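Local coordinates for uncharacterized protein (Corynebacterium glutamicum, PDB 2NSF) that catalyses the mycothiol-dependent cis-trans isomerisation of maleylpyruvate, most likely to fumarylpyruvate, and carries a zinc ion, at residues 82-87 and 155-160; 206-211 and 237-242; 44-49 and 167-172. All coordinates share one frame; numbering follows the deposited sequence.

Contact 1: residues 82-87 and 155-160; sequences NLMHWA and SETLWM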
ATOM      1  N   ASN A  82     -12.714  -9.420   5.314  1.00 21.17           N
ATOM      2  CA  ASN A  82     -12.948  -9.876   6.680  1.00 21.74           C
ATOM      3  C   ASN A  82     -13.255  -8.699   7.594  1.00 22.59           C
ATOM      4  O   ASN A  82     -14.191  -8.756   8.397  1.00 21.75           O
ATOM      5  CB  ASN A  82     -11.738 -10.645   7.218  1.00 21.30           C
ATOM      6  CG  ASN A  82     -11.586 -12.010   6.578  1.00 22.86           C
ATOM      7  OD1 ASN A  82     -12.560 -12.587   6.085  1.00 23.46           O
ATOM      8  ND2 ASN A  82     -10.371 -12.543   6.597  1.00 22.43           N
ATOM      9  N   LEU A  83     -12.477  -7.628   7.469  1.00 21.75           N
ATOM     10  CA  LEU A  83     -12.697  -6.450   8.298  1.00 21.50           C
ATOM     11  C   LEU A  83     -14.055  -5.826   8.009  1.00 21.95           C
ATOM     12  O   LEU A  83     -14.723  -5.335   8.918  1.00 21.51           O
ATOM     13  CB  LEU A  83     -11.587  -5.415   8.078  1.00 20.85           C
ATOM     14  CG  LEU A  83     -10.166  -5.840   8.468  1.00 20.28           C
ATOM     15  CD1 LEU A  83      -9.221  -4.651   8.308  1.00 20.29           C
ATOM     16  CD2 LEU A  83     -10.142  -6.339   9.910  1.00 21.32           C
ATOM     17  N   MET A  84     -14.476  -5.840   6.747  1.00 21.39           N
ATOM     18  CA  MET A  84     -15.771  -5.271   6.406  1.00 22.87           C
ATOM     19  C   MET A  84     -16.901  -6.141   6.956  1.00 24.49           C
ATOM     20  O   MET A  84     -17.957  -5.627   7.323  1.00 24.55           O
ATOM     21  CB  MET A  84     -15.919  -5.101   4.891  1.00 23.30           C
ATOM     22  CG  MET A  84     -14.967  -4.071   4.282  1.00 22.31           C
ATOM     23  SD  MET A  84     -14.811  -2.551   5.263  1.00 23.29           S
ATOM     24  CE  MET A  84     -16.498  -1.991   5.344  1.00 21.76           C
ATOM     25  N   HIS A  85     -16.680  -7.453   7.016  1.00 25.25           N
ATOM     26  CA  HIS A  85     -17.697  -8.358   7.556  1.00 26.49           C
ATOM     27  C   HIS A  85     -17.804  -8.105   9.056  1.00 25.56           C
ATOM     28  O   HIS A  85     -18.894  -8.057   9.620  1.00 26.14           O
ATOM     29  CB  HIS A  85     -17.320  -9.818   7.294  1.00 28.49           C
ATOM     30  CG  HIS A  85     -18.272 -10.802   7.901  1.00 32.36           C
ATOM     31  ND1 HIS A  85     -18.094 -11.333   9.161  1.00 34.76           N
ATOM     32  CD2 HIS A  85     -19.432 -11.324   7.437  1.00 33.77           C
ATOM     33  CE1 HIS A  85     -19.102 -12.139   9.446  1.00 34.15           C
ATOM     34  NE2 HIS A  85     -19.930 -12.149   8.416  1.00 34.66           N
ATOM     35  N   TRP A  86     -16.649  -7.941   9.691  1.00 23.98           N
ATOM     36  CA  TRP A  86     -16.567  -7.656  11.119  1.00 25.34           C
ATOM     37  C   TRP A  86     -17.347  -6.365  11.373  1.00 25.69           C
ATOM     38  O   TRP A  86     -18.154  -6.275  12.302  1.00 26.26           O
ATOM     39  CB  TRP A  86     -15.090  -7.482  11.491  1.00 24.10           C
ATOM     40  CG  TRP A  86     -14.773  -7.083  12.914  1.00 24.92           C
ATOM     41  CD1 TRP A  86     -15.652  -6.693  13.891  1.00 25.24           C
ATOM     42  CD2 TRP A  86     -13.468  -6.998  13.495  1.00 23.46           C
ATOM     43  NE1 TRP A  86     -14.967  -6.372  15.042  1.00 24.29           N
ATOM     44  CE2 TRP A  86     -13.626  -6.550  14.824  1.00 24.25           C
ATOM     45  CE3 TRP A  86     -12.174  -7.258  13.019  1.00 21.65           C
ATOM     46  CZ2 TRP A  86     -12.539  -6.355  15.685  1.00 25.06           C
ATOM     47  CZ3 TRP A  86     -11.096  -7.067  13.871  1.00 23.82           C
ATOM     48  CH2 TRP A  86     -11.287  -6.619  15.190  1.00 24.55           C
ATOM     49  N   ALA A  87     -17.114  -5.373  10.521  1.00 25.50           N
ATOM     50  CA  ALA A  87     -17.771  -4.080  10.646  1.00 26.50           C
ATOM     51  C   ALA A  87     -19.289  -4.145  10.488  1.00 26.86           C
ATOM     52  O   ALA A  87     -20.023  -3.539  11.269  1.00 27.06           O
ATOM     53  CB  ALA A  87     -17.192  -3.108   9.627  1.00 25.61           C
ATOM     54  N   SER A 155     -13.702   2.087   7.605  1.00 21.79           N
ATOM     55  CA  SER A 155     -13.435   2.892   6.419  1.00 22.08           C
ATOM     56  C   SER A 155     -11.953   2.900   6.063  1.00 20.14           C
ATOM     57  O   SER A 155     -11.584   3.208   4.931  1.00 19.27           O
ATOM     58  CB  SER A 155     -13.914   4.328   6.643  1.00 21.75           C
ATOM     59  OG  SER A 155     -13.388   4.840   7.849  1.00 23.02           O
ATOM     60  N   GLU A 156     -11.110   2.568   7.034  1.00 19.48           N
ATOM     61  CA  GLU A 156      -9.666   2.531   6.819  1.00 19.67           C
ATOM     62  C   GLU A 156      -9.303   1.545   5.706  1.00 19.38           C
ATOM     63  O   GLU A 156      -8.244   1.668   5.093  1.00 19.28           O
ATOM     64  CB  GLU A 156      -8.949   2.122   8.108  1.00 19.00           C
ATOM     65  CG  GLU A 156      -7.441   2.370   8.124  1.00 20.27           C
ATOM     66  CD  GLU A 156      -7.086   3.801   8.508  1.00 23.37           C
ATOM     67  OE1 GLU A 156      -8.006   4.563   8.874  1.00 23.86           O
ATOM     68  OE2 GLU A 156      -5.887   4.157   8.453  1.00 22.57           O
ATOM     69  N   THR A 157     -10.174   0.572   5.447  1.00 19.79           N
ATOM     70  CA  THR A 157      -9.893  -0.416   4.403  1.00 19.28           C
ATOM     71  C   THR A 157      -9.791   0.241   3.032  1.00 18.41           C
ATOM     72  O   THR A 157      -9.124  -0.278   2.142  1.00 17.92           O
ATOM     73  CB  THR A 157     -10.972  -1.521   4.335  1.00 18.87           C
ATOM     74  OG1 THR A 157     -12.241  -0.940   4.011  1.00 20.63           O
ATOM     75  CG2 THR A 157     -11.066  -2.260   5.665  1.00 19.59           C
ATOM     76  N   LEU A 158     -10.458   1.377   2.857  1.00 18.19           N
ATOM     77  CA  LEU A 158     -10.395   2.080   1.581  1.00 16.96           C
ATOM     78  C   LEU A 158      -8.972   2.602   1.388  1.00 17.30           C
ATOM     79  O   LEU A 158      -8.418   2.544   0.290  1.00 16.66           O
ATOM     80  CB  LEU A 158     -11.395   3.239   1.563  1.00 19.08           C
ATOM     81  CG  LEU A 158     -12.874   2.845   1.676  1.00 20.56           C
ATOM     82  CD1 LEU A 158     -13.710   4.093   1.895  1.00 21.86           C
ATOM     83  CD2 LEU A 158     -13.323   2.104   0.417  1.00 21.37           C
ATOM     84  N   TRP A 159      -8.382   3.102   2.468  1.00 18.26           N
ATOM     85  CA  TRP A 159      -7.016   3.617   2.428  1.00 16.90           C
ATOM     86  C   TRP A 159      -6.032   2.456   2.321  1.00 18.02           C
ATOM     87  O   TRP A 159      -5.095   2.480   1.520  1.00 17.13           O
ATOM     88  CB  TRP A 159      -6.718   4.421   3.699  1.00 16.62           C
ATOM     89  CG  TRP A 159      -5.244   4.660   3.941  1.00 16.50           C
ATOM     90  CD1 TRP A 159      -4.519   4.259   5.025  1.00 16.70           C
ATOM     91  CD2 TRP A 159      -4.325   5.343   3.076  1.00 17.07           C
ATOM     92  NE1 TRP A 159      -3.207   4.647   4.894  1.00 18.44           N
ATOM     93  CE2 TRP A 159      -3.060   5.315   3.706  1.00 17.58           C
ATOM     94  CE3 TRP A 159      -4.444   5.979   1.830  1.00 16.90           C
ATOM     95  CZ2 TRP A 159      -1.919   5.896   3.136  1.00 18.27           C
ATOM     96  CZ3 TRP A 159      -3.304   6.560   1.261  1.00 16.09           C
ATOM     97  CH2 TRP A 159      -2.062   6.512   1.916  1.00 17.74           C
ATOM     98  N   MET A 160      -6.250   1.434   3.137  1.00 17.75           N
ATOM     99  CA  MET A 160      -5.365   0.277   3.131  1.00 18.23           C
ATOM    100  C   MET A 160      -5.298  -0.369   1.754  1.00 16.98           C
ATOM    101  O   MET A 160      -4.217  -0.711   1.274  1.00 18.02           O
ATOM    102  CB  MET A 160      -5.838  -0.737   4.172  1.00 18.34           C
ATOM    103  CG  MET A 160      -5.728  -0.225   5.597  1.00 19.34           C
ATOM    104  SD  MET A 160      -6.728  -1.181   6.746  1.00 22.45           S
ATOM    105  CE  MET A 160      -5.682  -2.586   7.005  1.00 20.88           C
TER

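Contact 2: residues 206-211 and 237-242; sequences LVLLDE and RYAAGR. With SO4 (sulfate ion), chain D.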
ATOM      1  N   LEU A 206      16.718  12.027  10.075  1.00 20.73           N
ATOM      2  CA  LEU A 206      16.319  11.924   8.672  1.00 20.39           C
ATOM      3  C   LEU A 206      15.019  12.672   8.398  1.00 18.33           C
ATOM      4  O   LEU A 206      14.006  12.444   9.061  1.00 20.07           O
ATOM      5  CB  LEU A 206      16.158  10.453   8.267  1.00 20.48           C
ATOM      6  CG  LEU A 206      15.738  10.197   6.814  1.00 22.62           C
ATOM      7  CD1 LEU A 206      16.817  10.713   5.864  1.00 22.27           C
ATOM      8  CD2 LEU A 206      15.505   8.708   6.598  1.00 22.88           C
ATOM      9  N   VAL A 207      15.051  13.562   7.414  1.00 18.47           N
ATOM     10  CA  VAL A 207      13.880  14.347   7.042  1.00 18.14           C
ATOM     11  C   VAL A 207      13.678  14.309   5.532  1.00 18.29           C
ATOM     12  O   VAL A 207      14.612  14.560   4.775  1.00 17.04           O
ATOM     13  CB  VAL A 207      14.038  15.830   7.466  1.00 20.53           C
ATOM     14  CG1 VAL A 207      12.801  16.635   7.054  1.00 18.95           C
ATOM     15  CG2 VAL A 207      14.252  15.921   8.976  1.00 19.30           C
ATOM     16  N   LEU A 208      12.462  13.991   5.097  1.00 18.48           N
ATOM     17  CA  LEU A 208      12.160  13.961   3.673  1.00 17.35           C
ATOM     18  C   LEU A 208      11.631  15.337   3.301  1.00 17.31           C
ATOM     19  O   LEU A 208      10.854  15.930   4.051  1.00 18.55           O
ATOM     20  CB  LEU A 208      11.090  12.920   3.362  1.00 19.12           C
ATOM     21  CG  LEU A 208      11.308  11.491   3.855  1.00 19.77           C
ATOM     22  CD1 LEU A 208      10.180  10.628   3.313  1.00 20.24           C
ATOM     23  CD2 LEU A 208      12.673  10.963   3.410  1.00 20.68           C
ATOM     24  N   LEU A 209      12.042  15.843   2.146  1.00 16.94           N
ATOM     25  CA  LEU A 209      11.582  17.152   1.718  1.00 17.71           C
ATOM     26  C   LEU A 209      10.937  17.110   0.349  1.00 16.06           C
ATOM     27  O   LEU A 209      11.564  16.694  -0.622  1.00 17.59           O
ATOM     28  CB  LEU A 209      12.750  18.147   1.678  1.00 17.36           C
ATOM     29  CG  LEU A 209      12.453  19.519   1.057  1.00 18.63           C
ATOM     30  CD1 LEU A 209      11.441  20.272   1.912  1.00 20.25           C
ATOM     31  CD2 LEU A 209      13.746  20.319   0.935  1.00 19.79           C
ATOM     32  N   ASP A 210       9.669  17.507   0.295  1.00 18.11           N
ATOM     33  CA  ASP A 210       8.948  17.610  -0.967  1.00 16.77           C
ATOM     34  C   ASP A 210       9.413  19.011  -1.340  1.00 19.36           C
ATOM     35  O   ASP A 210       8.853  20.002  -0.868  1.00 19.96           O
ATOM     36  CB  ASP A 210       7.438  17.611  -0.725  1.00 19.35           C
ATOM     37  CG  ASP A 210       6.644  17.921  -1.987  1.00 19.12           C
ATOM     38  OD1 ASP A 210       7.242  18.404  -2.974  1.00 18.77           O
ATOM     39  OD2 ASP A 210       5.419  17.697  -1.985  1.00 20.22           O
ATOM     40  N   GLU A 211      10.444  19.097  -2.169  1.00 19.11           N
ATOM     41  CA  GLU A 211      10.995  20.400  -2.512  1.00 21.55           C
ATOM     42  C   GLU A 211      10.037  21.354  -3.221  1.00 21.30           C
ATOM     43  O   GLU A 211       9.925  22.517  -2.836  1.00 20.20           O
ATOM     44  CB  GLU A 211      12.287  20.228  -3.313  1.00 22.93           C
ATOM     45  CG  GLU A 211      13.009  21.543  -3.571  1.00 26.28           C
ATOM     46  CD  GLU A 211      14.495  21.362  -3.799  1.00 28.79           C
ATOM     47  OE1 GLU A 211      14.878  20.467  -4.578  1.00 30.31           O
ATOM     48  OE2 GLU A 211      15.280  22.125  -3.199  1.00 31.77           O
ATOM     49  N   ARG A 237       8.792   7.134  -3.301  1.00 17.67           N
ATOM     50  CA  ARG A 237       9.426   5.914  -3.817  1.00 18.85           C
ATOM     51  C   ARG A 237      10.574   5.568  -2.875  1.00 18.64           C
ATOM     52  O   ARG A 237      10.778   4.406  -2.514  1.00 18.71           O
ATOM     53  CB  ARG A 237       9.987   6.119  -5.232  1.00 19.73           C
ATOM     54  CG  ARG A 237      10.888   4.968  -5.710  1.00 20.46           C
ATOM     55  CD  ARG A 237      11.537   5.241  -7.070  1.00 21.48           C
ATOM     56  NE  ARG A 237      10.661   4.918  -8.198  1.00 25.16           N
ATOM     57  CZ  ARG A 237      10.393   3.681  -8.616  1.00 25.74           C
ATOM     58  NH1 ARG A 237       9.586   3.492  -9.650  1.00 24.10           N
ATOM     59  NH2 ARG A 237      10.934   2.634  -8.005  1.00 26.75           N
ATOM     60  N   TYR A 238      11.321   6.595  -2.479  1.00 17.63           N
ATOM     61  CA  TYR A 238      12.454   6.426  -1.575  1.00 18.42           C
ATOM     62  C   TYR A 238      12.027   5.908  -0.203  1.00 18.02           C
ATOM     63  O   TYR A 238      12.571   4.919   0.291  1.00 19.66           O
ATOM     64  CB  TYR A 238      13.193   7.764  -1.405  1.00 18.23           C
ATOM     65  CG  TYR A 238      14.210   7.757  -0.284  1.00 19.35           C
ATOM     66  CD1 TYR A 238      15.419   7.073  -0.410  1.00 19.07           C
ATOM     67  CD2 TYR A 238      13.947   8.412   0.921  1.00 20.25           C
ATOM     68  CE1 TYR A 238      16.345   7.040   0.639  1.00 19.80           C
ATOM     69  CE2 TYR A 238      14.863   8.384   1.975  1.00 21.18           C
ATOM     70  CZ  TYR A 238      16.057   7.696   1.826  1.00 21.67           C
ATOM     71  OH  TYR A 238      16.961   7.663   2.863  1.00 21.42           O
ATOM     72  N   ALA A 239      11.051   6.573   0.409  1.00 17.33           N
ATOM     73  CA  ALA A 239      10.577   6.178   1.735  1.00 16.88           C
ATOM     74  C   ALA A 239       9.985   4.777   1.725  1.00 18.20           C
ATOM     75  O   ALA A 239      10.066   4.048   2.719  1.00 18.34           O
ATOM     76  CB  ALA A 239       9.541   7.181   2.241  1.00 18.15           C
ATOM     77  N   ALA A 240       9.393   4.399   0.597  1.00 16.92           N
ATOM     78  CA  ALA A 240       8.782   3.082   0.460  1.00 18.77           C
ATOM     79  C   ALA A 240       9.813   1.983   0.215  1.00 19.75           C
ATOM     80  O   ALA A 240       9.454   0.814   0.025  1.00 20.59           O
ATOM     81  CB  ALA A 240       7.754   3.105  -0.673  1.00 19.08           C
ATOM     82  N   GLY A 241      11.088   2.354   0.223  1.00 19.64           N
ATOM     83  CA  GLY A 241      12.158   1.395   0.018  1.00 21.72           C
ATOM     84  C   GLY A 241      12.262   0.923  -1.418  1.00 22.55           C
ATOM     85  O   GLY A 241      12.806  -0.144  -1.702  1.00 23.21           O
ATOM     86  N   ARG A 242      11.749   1.727  -2.338  1.00 22.19           N
ATOM     87  CA  ARG A 242      11.793   1.330  -3.725  1.00 22.92           C
ATOM     88  C   ARG A 242      12.784   2.060  -4.618  1.00 24.37           C
ATOM     89  O   ARG A 242      12.685   1.998  -5.841  1.00 24.25           O
ATOM     90  CB  ARG A 242      10.392   1.360  -4.301  1.00 22.16           C
ATOM     91  CG  ARG A 242       9.659   0.067  -3.993  1.00 24.57           C
ATOM     92  CD  ARG A 242       8.268   0.317  -3.495  1.00 22.79           C
ATOM     93  NE  ARG A 242       7.479  -0.905  -3.345  1.00 21.67           N
ATOM     94  CZ  ARG A 242       7.006  -1.346  -2.183  1.00 20.79           C
ATOM     95  NH1 ARG A 242       6.279  -2.454  -2.132  1.00 21.94           N
ATOM     96  NH2 ARG A 242       7.274  -0.689  -1.062  1.00 21.63           N
TER
HETATM   97  S   SO4 D 403       8.979   7.510 -10.678  1.00 43.99           S
HETATM   98  O1  SO4 D 403       9.345   6.768 -11.905  1.00 45.16           O
HETATM   99  O2  SO4 D 403       7.534   7.792 -10.547  1.00 42.88           O
HETATM  100  O3  SO4 D 403       9.607   6.993  -9.447  1.00 44.51           O
HETATM  101  O4  SO4 D 403       9.585   8.815 -10.857  1.00 49.49           O

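Contact 3: residues 44-49 and 167-172; sequences SRQLSL and IHAVDL. With ZN (zinc ion), chain E.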
ATOM      1  N   SER A  44      -4.746  -3.502 -12.285  1.00 17.39           N
ATOM      2  CA  SER A  44      -5.211  -4.525 -13.223  1.00 19.04           C
ATOM      3  C   SER A  44      -4.680  -4.304 -14.637  1.00 19.49           C
ATOM      4  O   SER A  44      -4.410  -5.267 -15.356  1.00 19.20           O
ATOM      5  CB  SER A  44      -6.741  -4.589 -13.222  1.00 19.09           C
ATOM      6  OG  SER A  44      -7.218  -5.051 -11.968  1.00 20.41           O
ATOM      7  N   ARG A  45      -4.529  -3.048 -15.045  1.00 19.85           N
ATOM      8  CA  ARG A  45      -3.984  -2.772 -16.372  1.00 20.10           C
ATOM      9  C   ARG A  45      -2.539  -3.268 -16.441  1.00 20.19           C
ATOM     10  O   ARG A  45      -2.097  -3.782 -17.470  1.00 19.81           O
ATOM     11  CB  ARG A  45      -4.031  -1.270 -16.695  1.00 19.75           C
ATOM     12  CG  ARG A  45      -5.391  -0.787 -17.179  1.00 22.97           C
ATOM     13  CD  ARG A  45      -5.313   0.620 -17.754  1.00 24.46           C
ATOM     14  NE  ARG A  45      -5.044   1.625 -16.734  1.00 24.80           N
ATOM     15  CZ  ARG A  45      -5.976   2.180 -15.966  1.00 23.50           C
ATOM     16  NH1 ARG A  45      -7.246   1.828 -16.103  1.00 23.77           N
ATOM     17  NH2 ARG A  45      -5.634   3.093 -15.069  1.00 22.22           N
ATOM     18  N   GLN A  46      -1.802  -3.119 -15.346  1.00 19.18           N
ATOM     19  CA  GLN A  46      -0.414  -3.568 -15.312  1.00 20.47           C
ATOM     20  C   GLN A  46      -0.337  -5.090 -15.338  1.00 20.05           C
ATOM     21  O   GLN A  46       0.542  -5.661 -15.976  1.00 21.18           O
ATOM     22  CB  GLN A  46       0.296  -3.030 -14.065  1.00 21.81           C
ATOM     23  CG  GLN A  46       0.262  -1.515 -13.960  1.00 22.62           C
ATOM     24  CD  GLN A  46       0.745  -0.835 -15.228  1.00 23.44           C
ATOM     25  OE1 GLN A  46       0.032  -0.025 -15.821  1.00 29.02           O
ATOM     26  NE2 GLN A  46       1.958  -1.158 -15.646  1.00 19.87           N
ATOM     27  N   LEU A  47      -1.258  -5.743 -14.635  1.00 20.10           N
ATOM     28  CA  LEU A  47      -1.282  -7.203 -14.598  1.00 20.88           C
ATOM     29  C   LEU A  47      -1.594  -7.725 -15.998  1.00 21.92           C
ATOM     30  O   LEU A  47      -1.038  -8.733 -16.440  1.00 22.81           O
ATOM     31  CB  LEU A  47      -2.348  -7.691 -13.613  1.00 19.80           C
ATOM     32  CG  LEU A  47      -2.515  -9.211 -13.481  1.00 20.13           C
ATOM     33  CD1 LEU A  47      -1.181  -9.866 -13.127  1.00 19.91           C
ATOM     34  CD2 LEU A  47      -3.560  -9.509 -12.419  1.00 21.44           C
ATOM     35  N   SER A  48      -2.487  -7.029 -16.693  1.00 22.96           N
ATOM     36  CA  SER A  48      -2.869  -7.419 -18.046  1.00 24.70           C
ATOM     37  C   SER A  48      -1.671  -7.336 -18.990  1.00 25.99           C
ATOM     38  O   SER A  48      -1.559  -8.121 -19.935  1.00 25.61           O
ATOM     39  CB  SER A  48      -4.001  -6.519 -18.553  1.00 25.86           C
ATOM     40  OG  SER A  48      -4.437  -6.925 -19.839  1.00 30.73           O
ATOM     41  N   LEU A  49      -0.769  -6.394 -18.733  1.00 25.58           N
ATOM     42  CA  LEU A  49       0.412  -6.240 -19.577  1.00 26.51           C
ATOM     43  C   LEU A  49       1.422  -7.360 -19.369  1.00 26.84           C
ATOM     44  O   LEU A  49       2.152  -7.721 -20.290  1.00 27.03           O
ATOM     45  CB  LEU A  49       1.089  -4.892 -19.320  1.00 27.18           C
ATOM     46  CG  LEU A  49       0.347  -3.657 -19.833  1.00 26.81           C
ATOM     47  CD1 LEU A  49       1.116  -2.411 -19.430  1.00 27.43           C
ATOM     48  CD2 LEU A  49       0.199  -3.729 -21.347  1.00 28.76           C
ATOM     49  N   ILE A 167       0.686   1.104  -5.113  1.00 14.58           N
ATOM     50  CA  ILE A 167       2.099   0.807  -5.005  1.00 14.84           C
ATOM     51  C   ILE A 167       2.468  -0.518  -5.663  1.00 15.53           C
ATOM     52  O   ILE A 167       3.462  -0.594  -6.381  1.00 15.92           O
ATOM     53  CB  ILE A 167       2.577   0.782  -3.542  1.00 15.65           C
ATOM     54  CG1 ILE A 167       2.354   2.160  -2.903  1.00 18.97           C
ATOM     55  CG2 ILE A 167       4.054   0.403  -3.494  1.00 16.08           C
ATOM     56  CD1 ILE A 167       2.677   2.219  -1.417  1.00 20.38           C
ATOM     57  N   HIS A 168       1.688  -1.569  -5.425  1.00 15.72           N
ATOM     58  CA  HIS A 168       2.017  -2.845  -6.043  1.00 16.37           C
ATOM     59  C   HIS A 168       1.875  -2.804  -7.557  1.00 16.75           C
ATOM     60  O   HIS A 168       2.399  -3.668  -8.253  1.00 18.66           O
ATOM     61  CB  HIS A 168       1.193  -3.982  -5.433  1.00 15.75           C
ATOM     62  CG  HIS A 168       1.635  -4.346  -4.049  1.00 15.86           C
ATOM     63  ND1 HIS A 168       2.963  -4.377  -3.688  1.00 16.26           N
ATOM     64  CD2 HIS A 168       0.935  -4.683  -2.942  1.00 18.27           C
ATOM     65  CE1 HIS A 168       3.066  -4.715  -2.414  1.00 17.79           C
ATOM     66  NE2 HIS A 168       1.850  -4.906  -1.941  1.00 16.78           N
ATOM     67  N   ALA A 169       1.178  -1.797  -8.074  1.00 16.75           N
ATOM     68  CA  ALA A 169       1.046  -1.662  -9.523  1.00 16.82           C
ATOM     69  C   ALA A 169       2.457  -1.415 -10.052  1.00 18.18           C
ATOM     70  O   ALA A 169       2.828  -1.890 -11.126  1.00 17.44           O
ATOM     71  CB  ALA A 169       0.137  -0.492  -9.869  1.00 16.60           C
ATOM     72  N   VAL A 170       3.250  -0.670  -9.287  1.00 17.49           N
ATOM     73  CA  VAL A 170       4.625  -0.387  -9.690  1.00 18.94           C
ATOM     74  C   VAL A 170       5.488  -1.636  -9.562  1.00 18.91           C
ATOM     75  O   VAL A 170       6.296  -1.933 -10.440  1.00 19.17           O
ATOM     76  CB  VAL A 170       5.257   0.720  -8.817  1.00 18.87           C
ATOM     77  CG1 VAL A 170       6.645   1.060  -9.335  1.00 20.50           C
ATOM     78  CG2 VAL A 170       4.369   1.944  -8.815  1.00 19.89           C
ATOM     79  N   ASP A 171       5.298  -2.372  -8.469  1.00 18.59           N
ATOM     80  CA  ASP A 171       6.071  -3.582  -8.205  1.00 19.96           C
ATOM     81  C   ASP A 171       5.914  -4.669  -9.266  1.00 21.07           C
ATOM     82  O   ASP A 171       6.779  -5.540  -9.394  1.00 21.10           O
ATOM     83  CB  ASP A 171       5.703  -4.160  -6.837  1.00 18.39           C
ATOM     84  CG  ASP A 171       6.020  -3.212  -5.693  1.00 20.21           C
ATOM     85  OD1 ASP A 171       6.972  -2.412  -5.820  1.00 22.00           O
ATOM     86  OD2 ASP A 171       5.323  -3.281  -4.659  1.00 21.32           O
ATOM     87  N   LEU A 172       4.817  -4.630 -10.016  1.00 20.81           N
ATOM     88  CA  LEU A 172       4.593  -5.625 -11.064  1.00 23.22           C
ATOM     89  C   LEU A 172       5.676  -5.559 -12.135  1.00 24.63           C
ATOM     90  O   LEU A 172       5.915  -6.530 -12.843  1.00 25.76           O
ATOM     91  CB  LEU A 172       3.215  -5.436 -11.703  1.00 21.84           C
ATOM     92  CG  LEU A 172       2.058  -6.065 -10.925  1.00 21.70           C
ATOM     93  CD1 LEU A 172       0.739  -5.692 -11.574  1.00 20.70           C
ATOM     94  CD2 LEU A 172       2.244  -7.582 -10.883  1.00 23.46           C
TER
HETATM   95 ZN    ZN E 404       1.364  -5.404   0.083  1.00 26.97          ZN
HETATM   96  O   HOH W   1       1.036  -5.262   2.241  1.00 20.41           O
HETATM   97  O   HOH W   2       2.385  -3.248   0.561  1.00 24.43           O

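Contact 1: residues 82-87 and 155-160
L83 and M84 meet T157 and M160 where two antiparallel helices of the N-terminal helical bundle run side by side. The bundle, which resembles the DinB-like four-helix fold, brings helix 66-89 and helix 156-171 together with their short segments 174° apart in direction. The axes of these short segments come within 11.1 Å, a wide spacing, bridged by L83 and M84 from one side and by T157 and M160 from the other.

One kind of contact is apolar. L83 points at the partner helix and runs antiparallel alongside T157, its CB 4.0 Å from T157 CG2. The CD1 branch of L83 reaches on to the methyl of M160, 4.3 Å from CE. Leucine and methionine suit such a buried place because their branched or flexible ends adapt to a neighbour without needing a polar partner. M160 stands one turn before the zinc ligand E164, its side chain about 6 Å from that of E164.

The other is a sulfur-to-hydroxyl contact. The chain of M84 folds at chi2 and again at chi3 (-58°), which curls the thioether toward T157, and SD also lies 3.8 Å from T157 CG2. The threonine is well matched to this buried position: its methyl serves the apolar side, while its hydroxyl is gripped by two hydrogen bonds, one with W132 NE1 and one with the carbonyl of A154. Those partners satisfy the oxygen, and the sulfur simply packs against it. The chi1 of 62° sets T157 OG1 in the fork between N and C, and there the hydroxyl oxygen comes to 3.3 Å from M84 SD.

Contact 2: residues 206-211 and 237-242
The aromatic ring of Y238 meets L208 edge-on, not with a face: the CD2 methyl of the leucine lies in the ring plane, 3.7 Å from CE2. With CG anti to the backbone N (chi1 169°), the ring leans out from helix 232-239 and turns an edge to strand 206-210. The two branches of L208 divide the work, since its CD1 methyl rests 3.7 Å from A239 CB. Alanine, with its single methyl, lets the helix come close to the strand at that point. Farther along the ring, L206 CD2 approaches Y238 OH to 4.1 Å. This is a loose approach; the hydroxyl is hydrogen-bonded to P255 O, which suits tyrosine to a buried site with one polar neighbour.

Behind the packed residues the helix closes in a Schellman motif. G241 takes a positive phi of 73°, and two bonds run back into the last turn: R242 N to R237 O at 2.9 Å, and G241 N to Y238 O at 3.0 Å. R237 ties down the same turn: its NH2 gives a hydrogen bond in the guanidinium plane to R242 O, at 2.9 Å. Its NE points almost straight at O3 of a sulfate (N-H...O 176°), an ion probably from the crystallisation liquor and also held by G179 N. R242 NH2 in turn reaches A240 O.

A helix laid over the mixed four-stranded sheet, with leucines of one strand packing against a tyrosine edge and an alanine, is the alpha/beta layering of the C-terminal domain.

Contact 3: residues 44-49 and 167-172
Next to A169 and L172, which pack on Q46 and L47, the imidazole of H168 is held at both of its nitrogens. At one edge NE2 binds the zinc ion at 2.1 Å; at another, ND1 gives a hydrogen bond to D171 OD2 of 2.8 Å. D171 OD2 lies 14° out of the ring plane and accepts through its anti lone pair. Together these bonds fix the rotation of the ring, and since ND1 carries the proton, NE2 presents its lone pair to the metal. The ring of H72, a fellow zinc ligand, meets that of H168 with the planes at about 75°. E164 and two waters also bind the ion, a metal site built on the N-terminal helical bundle.

The contact itself joins helix 29-49 to the C-terminal end of helix 156-171. The backbones are close, Q46 CA lying 6.3 Å from A169 CA, and the small side chain of alanine suits so near an approach. The aliphatic part of Q46 runs alongside, with CG 3.8 Å from A169 O, and the chain then bends at chi2. Glutamine thus offers methylene groups to its neighbour before its polar end.

L172 points at helix 29-49 and, with its chi2 extended (174°), lays its CD1 methyl against Q46 and L47, touching backbone and side chains alike: CD1 lies 4.2 Å from L47 CB and 3.7 Å from both L47 N and Q46 CB.

All three contacts are buried, but they serve different parts of the chain. Contacts 1 and 3 share helix 156-171: contact 1 engages its first turns with helix 66-89, and contact 3 its last turns with helix 29-49, about 23 Å between centres, with the zinc ligand E164 between the two segments. Contact 1 relies on methionine, leucine and threonine, contact 3 on a tighter approach over alanine. Contact 2 belongs to the C-terminal domain and joins a strand to a helix through leucine and tyrosine. Contacts 2 and 3 touch directly: R242 NH1 forms a salt bridge with D171 OD2 at 2.8 Å, linking the two domains beside H168.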